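Local coordinates for pilin (Streptococcus pyogenes serotype M1, PDB 3GLD), which forms the shaft of the pilus by stacking head to tail through intermolecular isopeptide bonds, supporting adhesion to host cells, bacterial aggregation and biofilm formation, at residues F85-E89 against V90-K94; T233-P236 against V237-Y241. The protein carries 2 engineered substitutions. One frame throughout, in Å; residues are numbered along the deposited sequence.

Contacts 1 and 2 are both short turns where the chain leaves one beta-sheet for another. Contact 1 starts on the end of strand 80-86 and leads toward strand 96-104 in a second sheet; contact 2 runs from the end of strand 229-236 into the start of strand 240-245. They lie in the N-terminal and C-terminal domains, respectively, with centres 45 Å apart and nearest atoms about 27 Å apart, although strands 80-86 and 229-236 belong to the same large sheet. Neither turn is part of an isopeptide site, but each precedes a strand that ends at one: strand 96-104 at Ala-104, an engineered substitution at the position that catalyses the Lys-23 to Asn-155 cross-link in the natural protein, and strand 240-245 at Glu-245, the catalytic residue for autocatalytic formation of the Lys-166 to Asn-290 cross-link.

Contact 1 of 2, residues F85-E89 against V90-K94; sequences FDFSE and VTFEK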
loop_
_atom_site.group_PDB
_atom_site.type_symbol
_atom_site.label_atom_id
_atom_site.label_comp_id
_atom_site.label_asym_id
_atom_site.label_seq_id
_atom_site.Cartn_x
_atom_site.Cartn_y
_atom_site.Cartn_z
ATOM N N PHE A 85 17.340 13.938 -3.972
ATOM C CA PHE A 85 18.243 14.548 -3.004
ATOM C C PHE A 85 19.013 15.650 -3.721
ATOM O O PHE A 85 19.429 15.474 -4.870
ATOM C CB PHE A 85 19.216 13.525 -2.430
ATOM C CG PHE A 85 18.551 12.500 -1.553
ATOM C CD1 PHE A 85 18.003 12.870 -0.328
ATOM C CD2 PHE A 85 18.465 11.181 -1.962
ATOM C CE1 PHE A 85 17.382 11.933 0.487
ATOM C CE2 PHE A 85 17.850 10.232 -1.156
ATOM C CZ PHE A 85 17.305 10.615 0.073
ATOM N N ASP A 86 19.191 16.770 -3.033
ATOM C CA ASP A 86 19.820 17.946 -3.602
ATOM C C ASP A 86 21.194 18.205 -2.958
ATOM O O ASP A 86 21.270 18.597 -1.786
ATOM C CB ASP A 86 18.875 19.144 -3.450
ATOM C CG ASP A 86 19.431 20.425 -4.045
ATOM O OD1 ASP A 86 20.469 20.394 -4.751
ATOM O OD2 ASP A 86 18.804 21.474 -3.808
ATOM N N PHE A 87 22.253 17.967 -3.740
ATOM C CA PHE A 87 23.649 18.219 -3.344
ATOM C C PHE A 87 24.194 19.585 -3.846
ATOM O O PHE A 87 25.340 19.932 -3.577
ATOM C CB PHE A 87 24.588 17.117 -3.878
ATOM C CG PHE A 87 24.234 15.707 -3.439
ATOM C CD1 PHE A 87 24.977 15.075 -2.456
ATOM C CD2 PHE A 87 23.172 15.005 -4.037
ATOM C CE1 PHE A 87 24.677 13.768 -2.051
ATOM C CE2 PHE A 87 22.851 13.690 -3.635
ATOM C CZ PHE A 87 23.621 13.076 -2.640
ATOM N N SER A 88 23.387 20.344 -4.584
ATOM C CA SER A 88 23.866 21.588 -5.230
ATOM C C SER A 88 24.455 22.602 -4.251
ATOM O O SER A 88 25.322 23.394 -4.627
ATOM C CB SER A 88 22.761 22.238 -6.076
ATOM O OG SER A 88 21.642 22.608 -5.274
ATOM N N GLU A 89 24.007 22.584 -2.998
ATOM C CA GLU A 89 24.576 23.491 -2.004
ATOM C C GLU A 89 25.636 22.868 -1.100
ATOM O O GLU A 89 26.195 23.549 -0.225
ATOM C CB GLU A 89 23.480 24.153 -1.186
ATOM C CG GLU A 89 22.585 25.032 -2.044
ATOM C CD GLU A 89 21.564 25.786 -1.244
ATOM O OE1 GLU A 89 21.972 26.668 -0.452
ATOM O OE2 GLU A 89 20.348 25.498 -1.406
ATOM N N VAL A 90 25.928 21.589 -1.309
ATOM C CA VAL A 90 26.953 20.923 -0.508
ATOM C C VAL A 90 28.345 21.451 -0.886
ATOM O O VAL A 90 28.708 21.493 -2.057
ATOM C CB VAL A 90 26.894 19.382 -0.638
ATOM C CG1 VAL A 90 28.084 18.739 0.096
ATOM C CG2 VAL A 90 25.590 18.852 -0.069
ATOM N N THR A 91 29.112 21.880 0.107
ATOM C CA THR A 91 30.493 22.292 -0.150
ATOM C C THR A 91 31.431 21.083 -0.035
ATOM O O THR A 91 31.590 20.520 1.053
ATOM C CB THR A 91 30.950 23.412 0.807
ATOM O OG1 THR A 91 29.945 24.425 0.863
ATOM C CG2 THR A 91 32.264 24.033 0.316
ATOM N N PHE A 92 32.011 20.682 -1.170
ATOM C CA PHE A 92 33.110 19.698 -1.213
ATOM C C PHE A 92 34.447 20.435 -1.352
ATOM O O PHE A 92 34.683 21.119 -2.342
ATOM C CB PHE A 92 32.928 18.722 -2.383
ATOM C CG PHE A 92 31.626 17.965 -2.344
ATOM C CD1 PHE A 92 31.434 16.928 -1.426
ATOM C CD2 PHE A 92 30.591 18.293 -3.214
ATOM C CE1 PHE A 92 30.235 16.216 -1.376
ATOM C CE2 PHE A 92 29.372 17.591 -3.183
ATOM C CZ PHE A 92 29.197 16.541 -2.258
ATOM N N GLU A 93 35.312 20.293 -0.357
ATOM C CA GLU A 93 36.551 21.064 -0.311
ATOM C C GLU A 93 37.600 20.594 -1.316
ATOM O O GLU A 93 38.389 21.398 -1.787
ATOM C CB GLU A 93 37.125 21.120 1.109
ATOM C CG GLU A 93 36.179 21.772 2.152
ATOM C CD GLU A 93 36.009 23.297 1.982
ATOM O OE1 GLU A 93 36.930 23.972 1.470
ATOM O OE2 GLU A 93 34.950 23.828 2.385
ATOM N N LYS A 94 37.617 19.303 -1.638
ATOM C CA LYS A 94 38.579 18.784 -2.618
ATOM C C LYS A 94 38.008 17.668 -3.482
ATOM O O LYS A 94 36.983 17.078 -3.134
ATOM C CB LYS A 94 39.871 18.324 -1.922
ATOM C CG LYS A 94 39.671 17.274 -0.851
ATOM C CD LYS A 94 40.870 17.202 0.090
ATOM C CE LYS A 94 41.047 18.513 0.847
ATOM N NZ LYS A 94 41.925 18.323 2.027
HETATM O O HOH W 1 27.914 20.534 -4.159
HETATM O O HOH W 2 27.480 24.480 1.984
#
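Phe-87 and Val-90 are the first and last residues of a type I beta turn that takes the chain off strand 80-86. The turn is prepared one residue earlier, at Asp-86. Its OD1 accepts from Ser-88 OG at 2.6 Å, through the syn lone pair, and from Ser-88 N at 2.9 Å, from above the carboxylate plane; the second bond makes an Asx turn. Lys-18 makes a salt bridge with the same oxygen, adding a charged partner to the two hydrogen bonds. At Phe-87 the carbonyl closes the beta turn: Val-90 N meets Phe-87 O at 2.9 Å with an N-H...O angle of 154°, although the donor stands 58° out of the carbonyl plane. A water also donates to Phe-87 O, 2.7 Å away. The Phe-87 side chain is buried, its ring edge-to-face with Tyr-100, and its CB lies 4.3 Å from Val-90 CG2. That methyl sits beside the Val-90 backbone N because CG1 takes the anti place (chi1 174°). CG1 instead sits over one face of the Phe-92 ring, 3.4 Å from its plane and displaced from the ring centre, so the two branches of Val-90 serve different neighbours. Phe-92 CZ approaches Phe-87 CD1 at 4.5 Å, with CD1 near the plane of the Phe-92 ring, at its edge. Glu-89, exposed at the outer corner, contributes its carbonyl: a second water bridges Glu-89 O and Thr-91 OG1. Polar bonds outside and phenylalanines inside mark this connection, an Asx turn overlapping the start of a type I beta turn between two sheets of a beta-sandwich pilin domain.

Contact 2 of 2, residues T233-P236 against V237-Y241; sequences TNLP and VGVDY
A type II beta turn, Pro-236 to Val-239, joins strands 229-236 and 240-245, which belong to different sheets of the C-terminal beta-sandwich domain. The backbone angles of its two central residues identify it: Val-237 is extended (psi 144°), while Gly-238 has a positive phi of 86°, a conformation that glycine adopts readily. No hydrogen bond across the two segments closes this turn. The hydroxyl of Ser-279 stands in for it, bonding both to Pro-236 O and to Val-239 N and so satisfying the two groups that would otherwise pair, while the backbone of the same serine bonds to Gly-238 and Val-239.

The side-chain contacts between 233-236 and 237-241 are apolar. Val-239 faces back across the turn, and its CB also packs against the backbone, 3.8 Å from Pro-236 O. Its methyls diverge: CG2, beside the backbone N, packs against Pro-236 CB at 4.1 Å, whereas CG1 approaches Leu-235 CD1 at 4.4 Å. In Leu-235 the anti placing of CG relative to the backbone N (chi1 -178°) carries the branch point toward 237-241. There CD1 meets Val-239 and CD2 meets Tyr-241. Leu-162 of strand 151-169 touches both Leu-235 and Tyr-241, continuing this apolar cluster into the sandwich core. The Tyr-241 ring is met obliquely, by Leu-235 CD2, which comes to 4.2 Å from Tyr-241 CE2.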
loop_
_atom_site.group_PDB
_atom_site.type_symbol
_atom_site.label_atom_id
_atom_site.label_comp_id
_atom_site.label_asym_id
_atom_site.label_seq_id
_atom_site.Cartn_x
_atom_site.Cartn_y
_atom_site.Cartn_z
ATOM N N THR A 233 -13.842 -7.929 -1.986
ATOM C CA THR A 233 -12.619 -8.564 -2.488
ATOM C C THR A 233 -11.346 -7.711 -2.374
ATOM O O THR A 233 -10.242 -8.243 -2.503
ATOM C CB THR A 233 -12.764 -9.007 -3.961
ATOM O OG1 THR A 233 -12.961 -7.852 -4.794
ATOM C CG2 THR A 233 -13.936 -9.929 -4.114
ATOM N N ASN A 234 -11.499 -6.412 -2.144
ATOM C CA ASN A 234 -10.333 -5.508 -1.984
ATOM C C ASN A 234 -10.471 -4.590 -0.768
ATOM O O ASN A 234 -10.232 -3.397 -0.852
ATOM C CB ASN A 234 -10.062 -4.715 -3.272
ATOM C CG ASN A 234 -11.205 -3.787 -3.669
ATOM O OD1 ASN A 234 -12.322 -3.909 -3.176
ATOM N ND2 ASN A 234 -10.913 -2.835 -4.576
ATOM N N LEU A 235 -10.916 -5.143 0.360
ATOM C CA LEU A 235 -11.026 -4.370 1.596
ATOM C C LEU A 235 -9.632 -3.944 2.069
ATOM O O LEU A 235 -8.776 -4.788 2.288
ATOM C CB LEU A 235 -11.694 -5.216 2.684
ATOM C CG LEU A 235 -11.947 -4.561 4.047
ATOM C CD1 LEU A 235 -12.928 -3.424 3.927
ATOM C CD2 LEU A 235 -12.459 -5.608 5.029
ATOM N N PRO A 236 -9.397 -2.627 2.228
ATOM C CA PRO A 236 -8.069 -2.304 2.741
ATOM C C PRO A 236 -7.849 -2.698 4.203
ATOM O O PRO A 236 -8.804 -2.787 4.991
ATOM C CB PRO A 236 -7.969 -0.778 2.565
ATOM C CG PRO A 236 -9.102 -0.392 1.647
ATOM C CD PRO A 236 -10.167 -1.431 1.845
ATOM N N VAL A 237 -6.580 -2.911 4.562
ATOM C CA VAL A 237 -6.195 -3.116 5.955
ATOM C C VAL A 237 -6.378 -1.830 6.762
ATOM O O VAL A 237 -6.136 -0.725 6.255
ATOM C CB VAL A 237 -4.704 -3.585 6.063
ATOM C CG1 VAL A 237 -4.311 -3.816 7.530
ATOM C CG2 VAL A 237 -4.481 -4.870 5.287
ATOM N N GLY A 238 -6.795 -1.968 8.018
ATOM C CA GLY A 238 -6.967 -0.818 8.910
ATOM C C GLY A 238 -8.312 -0.096 8.845
ATOM O O GLY A 238 -8.463 0.986 9.415
ATOM N N VAL A 239 -9.297 -0.704 8.184
ATOM C CA VAL A 239 -10.610 -0.077 7.999
ATOM C C VAL A 239 -11.633 -0.647 8.966
ATOM O O VAL A 239 -11.800 -1.875 9.069
ATOM C CB VAL A 239 -11.117 -0.188 6.538
ATOM C CG1 VAL A 239 -12.619 0.184 6.432
ATOM C CG2 VAL A 239 -10.305 0.729 5.611
ATOM N N ASP A 240 -12.311 0.238 9.686
ATOM C CA ASP A 240 -13.398 -0.196 10.573
ATOM C C ASP A 240 -14.645 -0.521 9.785
ATOM O O ASP A 240 -14.909 0.088 8.742
ATOM C CB ASP A 240 -13.726 0.867 11.621
ATOM C CG ASP A 240 -12.581 1.109 12.569
ATOM O OD1 ASP A 240 -11.544 0.438 12.440
ATOM O OD2 ASP A 240 -12.711 1.975 13.445
ATOM N N TYR A 241 -15.418 -1.481 10.283
ATOM C CA TYR A 241 -16.674 -1.818 9.637
ATOM C C TYR A 241 -17.658 -2.480 10.603
ATOM O O TYR A 241 -17.274 -2.987 11.654
ATOM C CB TYR A 241 -16.434 -2.685 8.386
ATOM C CG TYR A 241 -15.876 -4.055 8.681
ATOM C CD1 TYR A 241 -16.727 -5.126 8.969
ATOM C CD2 TYR A 241 -14.494 -4.283 8.678
ATOM C CE1 TYR A 241 -16.215 -6.387 9.260
ATOM C CE2 TYR A 241 -13.974 -5.520 8.962
ATOM C CZ TYR A 241 -14.840 -6.579 9.250
ATOM O OH TYR A 241 -14.329 -7.820 9.523
#